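Long-range contacts in phiAB6 tailspike (Unidentified phage, PDB 5JS4), which probably binds and fragments the exopolysaccharide of the host bacterium Acinetobacter baumannii, acting as a trimeric, beta-helical phage tailspike: residues A[376-381]-A[400-405]; A[331-336]-A[353-358]; A[635-640]-A[706-711]. All coordinates share one frame; numbering follows the deposited sequence.

Overall arrangement
Followed from the N terminus, the chain closes three loops in series, with none nesting or crossing. Contact 2 comes first, bringing 331-336 against 353-358 after a short excursion of 16 residues; contact 1 repeats the step further on, between 376-381 and 400-405. Both belong to one parallel sheet of the beta-helix, where strands 353-358 and 374-379 are neighbours, and the two contacts meet directly through probable backbone bonds such as Val377 N to Ile355 O at 2.8 Å. Contact 3 closes a much longer loop of 65 residues in the antiparallel C-terminal region, its centre about 80 Å from that of contact 1, and ties two different sheets together.

Contact 1: residues A[376-381]-A[400-405]; sequences IVVKQA and IYCEDP
The carbonyl oxygen of Tyr401 accepts from Val378 N at 2.8 Å, and a water lies close enough that it may donate to it as well. Tyr401 N in turn donates to Ile376 O at 2.8 Å, so one residue bonds through both its N-H and its C=O to the two residues flanking Val377, the signature of parallel pairing. Successive coils of a parallel beta-helix join in just this way. On the face carrying Ile376, Val378, Ile400 and Cys402, apolar side chains stack from one coil to the next. Val378 holds CG1 anti to its backbone N (chi1 -179°), which leaves CG2 to meet Ile400 CG2 at 4.1 Å, while Val378 CB lies 4.0 Å from Cys402 CB. The sulfur of Cys402 leans toward the backbone instead, with SG 3.5 Å from Gln380 O. Beyond Val378 the two backbones are bridged by water. One molecule accepts from Asp404 N and lies within bonding distance of the carbonyl oxygens of Val378 and Gln380; another accepts from Glu403 N at 2.9 Å and approaches Val378 O. A third connects Lys379 NZ with Glu403 OE1. Asp404 is fixed from elsewhere, its two carboxylate oxygens taking the backbone N-H groups of Arg408 and Val409, and the methyl of Ala381 rests against OD1. Strand 353-358 continues the sheet beyond 374-379, strand 426-430 continues it beyond 398-402, and Phe385 and Phe387 of strand 381-393 pack against Val378, Ile376 and Ile400.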
ATOM      1  N   ILE A 376       1.225  -6.606 -25.739  1.00 14.09           N
ATOM      2  CA  ILE A 376       0.162  -5.612 -25.666  1.00 14.21           C
ATOM      3  C   ILE A 376       0.681  -4.300 -26.237  1.00 14.50           C
ATOM      4  O   ILE A 376       1.643  -3.735 -25.725  1.00 15.27           O
ATOM      5  CB  ILE A 376      -0.304  -5.389 -24.212  1.00 14.18           C
ATOM      6  CG1 ILE A 376      -0.822  -6.701 -23.600  1.00 14.98           C
ATOM      7  CG2 ILE A 376      -1.362  -4.291 -24.147  1.00 14.17           C
ATOM      8  CD1 ILE A 376      -2.138  -7.201 -24.155  1.00 14.55           C
ATOM      9  N   VAL A 377       0.045  -3.827 -27.304  1.00 14.92           N
ATOM     10  CA  VAL A 377       0.391  -2.552 -27.914  1.00 15.07           C
ATOM     11  C   VAL A 377      -0.693  -1.547 -27.552  1.00 14.70           C
ATOM     12  O   VAL A 377      -1.817  -1.637 -28.040  1.00 14.92           O
ATOM     13  CB  VAL A 377       0.515  -2.670 -29.447  1.00 15.39           C
ATOM     14  CG1 VAL A 377       0.841  -1.319 -30.075  1.00 15.85           C
ATOM     15  CG2 VAL A 377       1.583  -3.691 -29.810  1.00 15.67           C
ATOM     16  N   VAL A 378      -0.353  -0.602 -26.684  1.00 14.93           N
ATOM     17  CA  VAL A 378      -1.292   0.432 -26.268  1.00 15.06           C
ATOM     18  C   VAL A 378      -1.232   1.575 -27.268  1.00 15.52           C
ATOM     19  O   VAL A 378      -0.155   2.092 -27.550  1.00 16.81           O
ATOM     20  CB  VAL A 378      -0.959   0.981 -24.868  1.00 16.16           C
ATOM     21  CG1 VAL A 378      -1.975   2.039 -24.456  1.00 17.07           C
ATOM     22  CG2 VAL A 378      -0.916  -0.147 -23.844  1.00 16.16           C
ATOM     23  N   LYS A 379      -2.388   1.961 -27.799  1.00 15.35           N
ATOM     24  CA  LYS A 379      -2.472   3.095 -28.713  1.00 15.65           C
ATOM     25  C   LYS A 379      -2.866   4.351 -27.944  1.00 15.65           C
ATOM     26  O   LYS A 379      -3.585   4.284 -26.941  1.00 15.75           O
ATOM     27  CB  LYS A 379      -3.459   2.808 -29.849  1.00 17.12           C
ATOM     28  CG  LYS A 379      -3.167   1.534 -30.637  1.00 18.47           C
ATOM     29  CD  LYS A 379      -1.809   1.530 -31.329  1.00 20.40           C
ATOM     30  CE  LYS A 379      -1.805   2.390 -32.581  1.00 21.87           C
ATOM     31  NZ  LYS A 379      -0.476   2.380 -33.258  1.00 23.64           N
ATOM     32  N   GLN A 380      -2.376   5.494 -28.421  1.00 16.03           N
ATOM     33  CA  GLN A 380      -2.495   6.770 -27.719  1.00 16.44           C
ATOM     34  C   GLN A 380      -1.911   6.656 -26.300  1.00 15.75           C
ATOM     35  O   GLN A 380      -0.850   6.059 -26.138  1.00 16.42           O
ATOM     36  CB  GLN A 380      -3.941   7.289 -27.767  1.00 17.48           C
ATOM     37  CG  GLN A 380      -4.420   7.558 -29.188  1.00 19.91           C
ATOM     38  CD  GLN A 380      -3.478   8.481 -29.950  1.00 22.68           C
ATOM     39  OE1 GLN A 380      -3.082   9.535 -29.443  1.00 22.67           O
ATOM     40  NE2 GLN A 380      -3.103   8.086 -31.164  1.00 25.12           N
ATOM     41  N   ALA A 381      -2.573   7.210 -25.286  1.00 15.28           N
ATOM     42  CA  ALA A 381      -2.019   7.212 -23.930  1.00 14.57           C
ATOM     43  C   ALA A 381      -2.984   6.590 -22.929  1.00 14.11           C
ATOM     44  O   ALA A 381      -4.198   6.605 -23.129  1.00 14.05           O
ATOM     45  CB  ALA A 381      -1.667   8.630 -23.507  1.00 15.31           C
ATOM     46  N   ILE A 400       4.376  -5.105 -22.627  1.00 13.04           N
ATOM     47  CA  ILE A 400       3.446  -3.999 -22.834  1.00 13.09           C
ATOM     48  C   ILE A 400       4.220  -2.809 -23.396  1.00 13.40           C
ATOM     49  O   ILE A 400       5.219  -2.386 -22.814  1.00 12.97           O
ATOM     50  CB  ILE A 400       2.754  -3.588 -21.516  1.00 13.59           C
ATOM     51  CG1 ILE A 400       2.044  -4.793 -20.886  1.00 13.80           C
ATOM     52  CG2 ILE A 400       1.763  -2.458 -21.763  1.00 13.97           C
ATOM     53  CD1 ILE A 400       1.602  -4.577 -19.454  1.00 13.77           C
ATOM     54  N   TYR A 401       3.751  -2.276 -24.523  1.00 13.63           N
ATOM     55  CA  TYR A 401       4.407  -1.157 -25.196  1.00 13.96           C
ATOM     56  C   TYR A 401       3.427  -0.011 -25.427  1.00 14.05           C
ATOM     57  O   TYR A 401       2.355  -0.215 -25.995  1.00 15.87           O
ATOM     58  CB  TYR A 401       4.995  -1.612 -26.534  1.00 14.63           C
ATOM     59  CG  TYR A 401       5.545  -0.478 -27.377  1.00 15.79           C
ATOM     60  CD1 TYR A 401       6.453   0.433 -26.846  1.00 16.90           C
ATOM     61  CD2 TYR A 401       5.162  -0.321 -28.709  1.00 17.17           C
ATOM     62  CE1 TYR A 401       6.959   1.471 -27.610  1.00 17.53           C
ATOM     63  CE2 TYR A 401       5.667   0.714 -29.482  1.00 17.82           C
ATOM     64  CZ  TYR A 401       6.565   1.606 -28.927  1.00 17.65           C
ATOM     65  OH  TYR A 401       7.071   2.637 -29.685  1.00 19.34           O
ATOM     66  N   CYS A 402       3.808   1.187 -24.984  1.00 14.59           N
ATOM     67  CA  CYS A 402       3.020   2.400 -25.206  1.00 15.11           C
ATOM     68  C   CYS A 402       3.903   3.495 -25.800  1.00 15.32           C
ATOM     69  O   CYS A 402       4.739   4.081 -25.110  1.00 14.67           O
ATOM     70  CB  CYS A 402       2.386   2.879 -23.897  1.00 15.51           C
ATOM     71  SG  CYS A 402       1.421   4.401 -24.043  1.00 17.88           S
ATOM     72  N   GLU A 403       3.702   3.765 -27.087  1.00 15.79           N
ATOM     73  CA  GLU A 403       4.477   4.769 -27.814  1.00 15.95           C
ATOM     74  C   GLU A 403       4.067   6.192 -27.432  1.00 15.59           C
ATOM     75  O   GLU A 403       4.926   7.062 -27.254  1.00 15.98           O
ATOM     76  CB  GLU A 403       4.295   4.563 -29.323  1.00 16.56           C
ATOM     77  CG  GLU A 403       5.117   5.503 -30.198  1.00 18.26           C
ATOM     78  CD  GLU A 403       4.829   5.350 -31.684  1.00 21.43           C
ATOM     79  OE1 GLU A 403       3.931   4.568 -32.057  1.00 23.61           O
ATOM     80  OE2 GLU A 403       5.507   6.024 -32.488  1.00 25.91           O
ATOM     81  N   ASP A 404       2.757   6.416 -27.319  1.00 15.53           N
ATOM     82  CA  ASP A 404       2.181   7.746 -27.082  1.00 16.33           C
ATOM     83  C   ASP A 404       2.745   8.761 -28.083  1.00 17.65           C
ATOM     84  O   ASP A 404       3.334   9.763 -27.689  1.00 17.54           O
ATOM     85  CB  ASP A 404       2.433   8.193 -25.630  1.00 16.38           C
ATOM     86  CG  ASP A 404       1.634   9.439 -25.240  1.00 15.89           C
ATOM     87  OD1 ASP A 404       0.751   9.880 -26.007  1.00 16.51           O
ATOM     88  OD2 ASP A 404       1.889   9.985 -24.146  1.00 16.00           O
ATOM     89  N   PRO A 405       2.557   8.500 -29.390  1.00 18.17           N
ATOM     90  CA  PRO A 405       3.204   9.324 -30.421  1.00 18.10           C
ATOM     91  C   PRO A 405       2.871  10.819 -30.365  1.00 18.61           C
ATOM     92  O   PRO A 405       3.696  11.638 -30.774  1.00 22.20           O
ATOM     93  CB  PRO A 405       2.703   8.705 -31.734  1.00 17.99           C
ATOM     94  CG  PRO A 405       1.460   7.972 -31.375  1.00 17.45           C
ATOM     95  CD  PRO A 405       1.686   7.468 -29.981  1.00 17.27           C
TER
HETATM   96  O   HOH W   1       0.674   4.717 -27.951  1.00 17.64           O
HETATM   97  O   HOH W   2       2.335   1.706 -28.522  1.00 19.58           O
HETATM   98  O   HOH W   3       1.183   4.045 -31.341  1.00 37.43           O
HETATM   99  O   HOH W   4      -0.309   9.576 -28.545  1.00 18.04           O

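Contact 2: residues A[331-336]-A[353-358]; sequences INCGPT and SFIEID
Cys333 packs closely against the strand 353-358, whereas at Asn332, one residue earlier, the link to the strand runs through water. At the tight end, Cys333 N donates to Glu356 O at 3.1 Å (154° at the hydrogen), and the side chain beyond this bond is wedged among isoleucines. Its SG sits 3.6 Å from Ile355 CD1, and its CB lies 4.1 Å from Ile357 CB. Because Ile357 CG1 stands anti to the backbone N (chi1 -176°), the branch reaches along to Gly334, where CD1 comes within 3.2 Å of the carbonyl oxygen. Here the chain turns a corner at Asn332, as coils of a parallel beta-helix do when they pass from one face to the next, so 331-336 follows its neighbour only briefly before veering off. Ile331 packs beside the extended chain of Glu356, pointing the same way, with its CG2 3.8 Å from Glu356 OE1. The solvent side is reached at the carboxylate of Glu356. OE1 also accepts from a water which in turn accepts from Asn332 N at 2.9 Å, while OE2 is bonded to Thr328 OG1. Asn332 itself turns its ND2 to Asp291. Past Cys333 the backbones are again spaced by water: one molecule donates to Cys333 O at 2.7 Å and makes a weak bond with Asp358 N. Further along, Pro335 packs on Tyr309 of the second subunit, and Asp358 on Lys304 of that same chain.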
ATOM      1  N   ILE A 331      -6.042  -5.639 -34.487  1.00 14.01           N
ATOM      2  CA  ILE A 331      -6.107  -4.184 -34.362  1.00 14.45           C
ATOM      3  C   ILE A 331      -7.501  -3.736 -33.930  1.00 13.86           C
ATOM      4  O   ILE A 331      -8.468  -4.492 -34.040  1.00 13.82           O
ATOM      5  CB  ILE A 331      -5.677  -3.463 -35.662  1.00 14.89           C
ATOM      6  CG1 ILE A 331      -6.582  -3.845 -36.843  1.00 14.98           C
ATOM      7  CG2 ILE A 331      -4.222  -3.785 -35.970  1.00 15.48           C
ATOM      8  CD1 ILE A 331      -6.393  -2.972 -38.070  1.00 15.37           C
ATOM      9  N   ASN A 332      -7.580  -2.507 -33.422  1.00 13.97           N
ATOM     10  CA  ASN A 332      -8.845  -1.874 -33.023  1.00 14.26           C
ATOM     11  C   ASN A 332      -9.628  -2.668 -31.983  1.00 13.62           C
ATOM     12  O   ASN A 332     -10.853  -2.779 -32.051  1.00 14.33           O
ATOM     13  CB  ASN A 332      -9.718  -1.589 -34.251  1.00 15.19           C
ATOM     14  CG  ASN A 332      -9.075  -0.599 -35.202  1.00 16.99           C
ATOM     15  OD1 ASN A 332      -8.487   0.396 -34.775  1.00 17.48           O
ATOM     16  ND2 ASN A 332      -9.190  -0.861 -36.496  1.00 18.08           N
ATOM     17  N   CYS A 333      -8.910  -3.207 -31.007  1.00 13.05           N
ATOM     18  CA  CYS A 333      -9.547  -3.928 -29.921  1.00 12.87           C
ATOM     19  C   CYS A 333     -10.399  -2.976 -29.100  1.00 13.40           C
ATOM     20  O   CYS A 333     -10.035  -1.819 -28.905  1.00 15.11           O
ATOM     21  CB  CYS A 333      -8.496  -4.579 -29.026  1.00 12.67           C
ATOM     22  SG  CYS A 333      -9.181  -5.647 -27.745  1.00 13.59           S
ATOM     23  N   GLY A 334     -11.534  -3.475 -28.625  1.00 13.04           N
ATOM     24  CA  GLY A 334     -12.384  -2.744 -27.693  1.00 13.39           C
ATOM     25  C   GLY A 334     -11.787  -2.719 -26.295  1.00 13.38           C
ATOM     26  O   GLY A 334     -10.623  -3.067 -26.105  1.00 13.90           O
ATOM     27  N   PRO A 335     -12.592  -2.328 -25.293  1.00 13.04           N
ATOM     28  CA  PRO A 335     -12.090  -2.104 -23.935  1.00 12.75           C
ATOM     29  C   PRO A 335     -11.893  -3.362 -23.084  1.00 13.39           C
ATOM     30  O   PRO A 335     -11.615  -3.243 -21.896  1.00 17.77           O
ATOM     31  CB  PRO A 335     -13.182  -1.230 -23.313  1.00 13.38           C
ATOM     32  CG  PRO A 335     -14.427  -1.668 -24.000  1.00 13.60           C
ATOM     33  CD  PRO A 335     -14.024  -1.998 -25.410  1.00 13.45           C
ATOM     34  N   THR A 336     -12.031  -4.543 -23.680  1.00 12.60           N
ATOM     35  CA  THR A 336     -11.939  -5.804 -22.949  1.00 12.39           C
ATOM     36  C   THR A 336     -10.963  -6.751 -23.631  1.00 11.98           C
ATOM     37  O   THR A 336     -11.064  -6.981 -24.832  1.00 12.64           O
ATOM     38  CB  THR A 336     -13.316  -6.496 -22.900  1.00 14.15           C
ATOM     39  OG1 THR A 336     -14.268  -5.627 -22.276  1.00 15.20           O
ATOM     40  CG2 THR A 336     -13.254  -7.818 -22.141  1.00 14.90           C
ATOM     41  N   SER A 353       3.410  -8.613 -33.505  1.00 14.84           N
ATOM     42  CA  SER A 353       2.859  -8.220 -32.205  1.00 14.69           C
ATOM     43  C   SER A 353       1.434  -8.751 -32.087  1.00 14.27           C
ATOM     44  O   SER A 353       0.824  -9.104 -33.095  1.00 14.88           O
ATOM     45  CB  SER A 353       2.907  -6.699 -32.052  1.00 15.54           C
ATOM     46  OG  SER A 353       4.253  -6.256 -31.956  1.00 15.88           O
ATOM     47  N   PHE A 354       0.899  -8.833 -30.866  1.00 13.25           N
ATOM     48  CA  PHE A 354      -0.395  -9.502 -30.681  1.00 13.42           C
ATOM     49  C   PHE A 354      -1.612  -8.604 -30.887  1.00 13.18           C
ATOM     50  O   PHE A 354      -2.418  -8.866 -31.777  1.00 13.49           O
ATOM     51  CB  PHE A 354      -0.503 -10.222 -29.329  1.00 13.62           C
ATOM     52  CG  PHE A 354      -1.848 -10.859 -29.099  1.00 13.41           C
ATOM     53  CD1 PHE A 354      -2.395 -11.714 -30.052  1.00 13.86           C
ATOM     54  CD2 PHE A 354      -2.579 -10.598 -27.946  1.00 13.49           C
ATOM     55  CE1 PHE A 354      -3.636 -12.294 -29.862  1.00 14.45           C
ATOM     56  CE2 PHE A 354      -3.821 -11.180 -27.750  1.00 13.87           C
ATOM     57  CZ  PHE A 354      -4.351 -12.027 -28.712  1.00 13.60           C
ATOM     58  N   ILE A 355      -1.763  -7.565 -30.070  1.00 13.40           N
ATOM     59  CA  ILE A 355      -3.009  -6.802 -30.068  1.00 13.11           C
ATOM     60  C   ILE A 355      -2.818  -5.307 -29.793  1.00 13.00           C
ATOM     61  O   ILE A 355      -2.001  -4.914 -28.958  1.00 13.57           O
ATOM     62  CB  ILE A 355      -4.008  -7.432 -29.065  1.00 12.84           C
ATOM     63  CG1 ILE A 355      -5.424  -6.887 -29.273  1.00 13.16           C
ATOM     64  CG2 ILE A 355      -3.525  -7.251 -27.630  1.00 13.00           C
ATOM     65  CD1 ILE A 355      -6.502  -7.842 -28.810  1.00 13.11           C
ATOM     66  N   GLU A 356      -3.573  -4.489 -30.525  1.00 13.01           N
ATOM     67  CA  GLU A 356      -3.601  -3.046 -30.328  1.00 13.91           C
ATOM     68  C   GLU A 356      -4.900  -2.657 -29.644  1.00 13.71           C
ATOM     69  O   GLU A 356      -5.985  -3.013 -30.108  1.00 14.18           O
ATOM     70  CB  GLU A 356      -3.461  -2.306 -31.657  1.00 14.78           C
ATOM     71  CG  GLU A 356      -2.088  -2.478 -32.278  1.00 16.15           C
ATOM     72  CD  GLU A 356      -1.912  -1.758 -33.596  1.00 17.28           C
ATOM     73  OE1 GLU A 356      -2.742  -0.889 -33.933  1.00 18.19           O
ATOM     74  OE2 GLU A 356      -0.921  -2.064 -34.290  1.00 18.97           O
ATOM     75  N   ILE A 357      -4.776  -1.929 -28.538  1.00 13.41           N
ATOM     76  CA  ILE A 357      -5.921  -1.507 -27.736  1.00 13.49           C
ATOM     77  C   ILE A 357      -5.722  -0.046 -27.328  1.00 13.30           C
ATOM     78  O   ILE A 357      -4.611   0.363 -27.001  1.00 14.65           O
ATOM     79  CB  ILE A 357      -6.106  -2.424 -26.501  1.00 13.39           C
ATOM     80  CG1 ILE A 357      -7.368  -2.032 -25.728  1.00 13.64           C
ATOM     81  CG2 ILE A 357      -4.872  -2.401 -25.602  1.00 13.36           C
ATOM     82  CD1 ILE A 357      -7.761  -3.012 -24.642  1.00 13.40           C
ATOM     83  N   ASP A 358      -6.788   0.747 -27.366  1.00 13.50           N
ATOM     84  CA  ASP A 358      -6.670   2.160 -27.020  1.00 14.31           C
ATOM     85  C   ASP A 358      -6.430   2.340 -25.520  1.00 13.80           C
ATOM     86  O   ASP A 358      -6.936   1.571 -24.695  1.00 14.03           O
ATOM     87  CB  ASP A 358      -7.905   2.945 -27.453  1.00 15.73           C
ATOM     88  CG  ASP A 358      -7.673   4.442 -27.420  1.00 18.15           C
ATOM     89  OD1 ASP A 358      -6.954   4.958 -28.304  1.00 21.32           O
ATOM     90  OD2 ASP A 358      -8.196   5.100 -26.505  1.00 20.50           O
TER
HETATM   91  O   HOH W   5      -5.537  -0.478 -33.509  1.00 18.40           O
HETATM   92  O   HOH W   6     -10.124   0.222 -27.108  1.00 21.19           O

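Contact 3: residues A[635-640]-A[706-711]; sequences GVYRVE and VDPHRF
Two antiparallel sheets of the C-terminal region meet here: strand 636-641 belongs to one, and 706-711 leads into strand 708-715 of the other, through a classic beta bulge in which His709 and Arg710 both face Leu660. A T-shaped aromatic pair joins them. Phe711 presents its edge to one face of Tyr637, with CZ 3.8 Å from Tyr637 CG, centroids 5.2 Å apart and planes at 81°. The ring of Phe711 is carried there by a chi1 of 68°, which sets CG between the backbone N and the carbonyl carbon. Tyr614 and, for Phe711, Trp698 extend the aromatic cluster. At the other end of the tyrosine ring, the hydroxyl OH lies 2.6 Å from Asp707 OD1, in a weak bond that is not settled, since the proton has another acceptor within reach; a water in the plane of the ring lies 2.7 Å from OH and donates to Pro708 O. Pro708 CD lies 4.0 Å from Tyr637 CE1, its ring running alongside the tyrosine in the opposite direction. Asp707 OD1 is also gripped by Gly635 N, at 2.7 Å and almost straight (170°), the donor arriving from above the carboxylate plane. Beside this bond Gly635 CA makes a CA-H...O contact with Val706 O at 3.1 Å. With OD2 in a salt bridge to Lys631, both oxygens of Asp707 are engaged, which is consistent with an ionised carboxylate whose charge is probably largely compensated.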
ATOM      1  N   GLY A 635      42.045  48.803  33.347  1.00  9.64           N
ATOM      2  CA  GLY A 635      41.471  47.743  34.162  1.00  9.61           C
ATOM      3  C   GLY A 635      39.961  47.608  34.132  1.00  9.71           C
ATOM      4  O   GLY A 635      39.423  46.765  34.839  1.00 10.25           O
ATOM      5  N   VAL A 636      39.274  48.404  33.314  1.00  9.48           N
ATOM      6  CA  VAL A 636      37.812  48.402  33.286  1.00  9.28           C
ATOM      7  C   VAL A 636      37.315  48.112  31.877  1.00  8.93           C
ATOM      8  O   VAL A 636      37.639  48.837  30.934  1.00  9.61           O
ATOM      9  CB  VAL A 636      37.226  49.747  33.759  1.00  9.67           C
ATOM     10  CG1 VAL A 636      35.705  49.661  33.834  1.00 10.33           C
ATOM     11  CG2 VAL A 636      37.810  50.142  35.108  1.00  9.82           C
ATOM     12  N   TYR A 637      36.530  47.044  31.751  1.00  8.73           N
ATOM     13  CA  TYR A 637      36.050  46.550  30.465  1.00  8.95           C
ATOM     14  C   TYR A 637      34.540  46.466  30.481  1.00  9.15           C
ATOM     15  O   TYR A 637      33.960  46.097  31.493  1.00 10.56           O
ATOM     16  CB  TYR A 637      36.676  45.176  30.181  1.00  8.80           C
ATOM     17  CG  TYR A 637      38.165  45.308  30.020  1.00  8.33           C
ATOM     18  CD1 TYR A 637      38.996  45.430  31.130  1.00  8.20           C
ATOM     19  CD2 TYR A 637      38.739  45.399  28.760  1.00  8.05           C
ATOM     20  CE1 TYR A 637      40.358  45.610  30.992  1.00  8.34           C
ATOM     21  CE2 TYR A 637      40.099  45.577  28.612  1.00  8.40           C
ATOM     22  CZ  TYR A 637      40.904  45.689  29.728  1.00  8.55           C
ATOM     23  OH  TYR A 637      42.255  45.870  29.587  1.00 10.54           O
ATOM     24  N   ARG A 638      33.907  46.821  29.368  1.00  9.28           N
ATOM     25  CA  ARG A 638      32.464  46.681  29.229  1.00  9.25           C
ATOM     26  C   ARG A 638      32.146  45.509  28.321  1.00  8.84           C
ATOM     27  O   ARG A 638      32.613  45.462  27.185  1.00  9.32           O
ATOM     28  CB  ARG A 638      31.834  47.941  28.625  1.00 10.70           C
ATOM     29  CG  ARG A 638      31.961  49.193  29.470  1.00 12.75           C
ATOM     30  CD  ARG A 638      30.992  50.269  28.993  1.00 15.23           C
ATOM     31  NE  ARG A 638      31.231  50.643  27.604  1.00 17.43           N
ATOM     32  CZ  ARG A 638      32.056  51.609  27.194  1.00 18.55           C
ATOM     33  NH1 ARG A 638      32.755  52.334  28.062  1.00 18.97           N
ATOM     34  NH2 ARG A 638      32.181  51.852  25.893  1.00 21.43           N
ATOM     35  N   VAL A 639      31.361  44.568  28.839  1.00  8.36           N
ATOM     36  CA  VAL A 639      30.701  43.556  28.027  1.00  8.71           C
ATOM     37  C   VAL A 639      29.366  44.193  27.662  1.00  9.34           C
ATOM     38  O   VAL A 639      28.420  44.188  28.457  1.00  9.39           O
ATOM     39  CB  VAL A 639      30.515  42.228  28.795  1.00  8.77           C
ATOM     40  CG1 VAL A 639      29.882  41.176  27.901  1.00  9.06           C
ATOM     41  CG2 VAL A 639      31.846  41.739  29.349  1.00  8.99           C
ATOM     42  N   GLU A 640      29.315  44.776  26.467  1.00  9.91           N
ATOM     43  CA  GLU A 640      28.263  45.728  26.110  1.00 10.15           C
ATOM     44  C   GLU A 640      27.526  45.356  24.837  1.00 10.12           C
ATOM     45  O   GLU A 640      28.051  44.649  23.975  1.00  9.68           O
ATOM     46  CB  GLU A 640      28.857  47.128  25.943  1.00 11.72           C
ATOM     47  CG  GLU A 640      29.902  47.231  24.843  1.00 13.08           C
ATOM     48  CD  GLU A 640      30.299  48.659  24.526  1.00 15.73           C
ATOM     49  OE1 GLU A 640      30.216  49.525  25.420  1.00 18.40           O
ATOM     50  OE2 GLU A 640      30.708  48.907  23.375  1.00 18.35           O
ATOM     51  N   VAL A 706      44.617  46.919  36.325  1.00  9.84           N
ATOM     52  CA  VAL A 706      45.567  46.436  35.312  1.00 10.20           C
ATOM     53  C   VAL A 706      44.823  45.946  34.079  1.00  9.65           C
ATOM     54  O   VAL A 706      43.683  45.511  34.174  1.00  9.21           O
ATOM     55  CB  VAL A 706      46.447  45.271  35.824  1.00 12.14           C
ATOM     56  CG1 VAL A 706      47.408  45.750  36.892  1.00 14.60           C
ATOM     57  CG2 VAL A 706      45.602  44.101  36.317  1.00 11.29           C
ATOM     58  N   ASP A 707      45.494  45.994  32.928  1.00 10.24           N
ATOM     59  CA  ASP A 707      44.897  45.612  31.652  1.00  9.81           C
ATOM     60  C   ASP A 707      45.423  44.279  31.138  1.00  9.46           C
ATOM     61  O   ASP A 707      46.564  44.200  30.688  1.00 11.10           O
ATOM     62  CB  ASP A 707      45.185  46.692  30.604  1.00 10.08           C
ATOM     63  CG  ASP A 707      44.418  47.960  30.861  1.00 11.09           C
ATOM     64  OD1 ASP A 707      43.185  47.870  31.028  1.00 11.43           O
ATOM     65  OD2 ASP A 707      45.039  49.044  30.895  1.00 14.43           O
ATOM     66  N   PRO A 708      44.586  43.228  31.168  1.00  8.60           N
ATOM     67  CA  PRO A 708      44.994  42.012  30.473  1.00  8.56           C
ATOM     68  C   PRO A 708      45.101  42.250  28.971  1.00  8.24           C
ATOM     69  O   PRO A 708      44.468  43.164  28.439  1.00  8.65           O
ATOM     70  CB  PRO A 708      43.855  41.024  30.770  1.00  8.69           C
ATOM     71  CG  PRO A 708      43.157  41.574  31.966  1.00  8.92           C
ATOM     72  CD  PRO A 708      43.285  43.064  31.842  1.00  8.68           C
ATOM     73  N   HIS A 709      45.917  41.450  28.304  1.00  7.83           N
ATOM     74  CA  HIS A 709      45.969  41.463  26.848  1.00  7.82           C
ATOM     75  C   HIS A 709      44.752  40.750  26.268  1.00  7.55           C
ATOM     76  O   HIS A 709      44.196  41.166  25.253  1.00  7.79           O
ATOM     77  CB  HIS A 709      47.238  40.772  26.372  1.00  8.10           C
ATOM     78  CG  HIS A 709      47.625  41.129  24.976  1.00  8.84           C
ATOM     79  ND1 HIS A 709      47.024  40.578  23.869  1.00 10.11           N
ATOM     80  CD2 HIS A 709      48.560  41.989  24.512  1.00  8.89           C
ATOM     81  CE1 HIS A 709      47.578  41.082  22.779  1.00  9.47           C
ATOM     82  NE2 HIS A 709      48.512  41.937  23.143  1.00 11.00           N
ATOM     83  N   ARG A 710      44.337  39.672  26.931  1.00  7.49           N
ATOM     84  CA  ARG A 710      43.256  38.829  26.443  1.00  7.14           C
ATOM     85  C   ARG A 710      42.592  38.141  27.627  1.00  7.10           C
ATOM     86  O   ARG A 710      43.268  37.727  28.564  1.00  7.17           O
ATOM     87  CB  ARG A 710      43.807  37.794  25.448  1.00  7.61           C
ATOM     88  CG  ARG A 710      42.824  36.728  24.980  1.00  7.74           C
ATOM     89  CD  ARG A 710      43.439  35.861  23.888  1.00  8.11           C
ATOM     90  NE  ARG A 710      42.561  34.763  23.484  1.00  8.04           N
ATOM     91  CZ  ARG A 710      42.039  34.575  22.271  1.00  8.10           C
ATOM     92  NH1 ARG A 710      42.281  35.411  21.264  1.00  8.54           N
ATOM     93  NH2 ARG A 710      41.258  33.525  22.056  1.00  8.41           N
ATOM     94  N   PHE A 711      41.268  38.055  27.592  1.00  6.84           N
ATOM     95  CA  PHE A 711      40.526  37.286  28.586  1.00  6.97           C
ATOM     96  C   PHE A 711      39.152  36.899  28.060  1.00  6.79           C
ATOM     97  O   PHE A 711      38.601  37.548  27.174  1.00  6.92           O
ATOM     98  CB  PHE A 711      40.403  38.045  29.918  1.00  7.19           C
ATOM     99  CG  PHE A 711      39.527  39.272  29.858  1.00  7.32           C
ATOM    100  CD1 PHE A 711      40.061  40.497  29.495  1.00  7.43           C
ATOM    101  CD2 PHE A 711      38.175  39.206  30.187  1.00  7.68           C
ATOM    102  CE1 PHE A 711      39.265  41.632  29.447  1.00  7.74           C
ATOM    103  CE2 PHE A 711      37.378  40.337  30.140  1.00  8.05           C
ATOM    104  CZ  PHE A 711      37.924  41.550  29.770  1.00  8.04           C
TER
HETATM  105  O   HOH W   7      43.656  45.702  27.275  1.00 12.69           O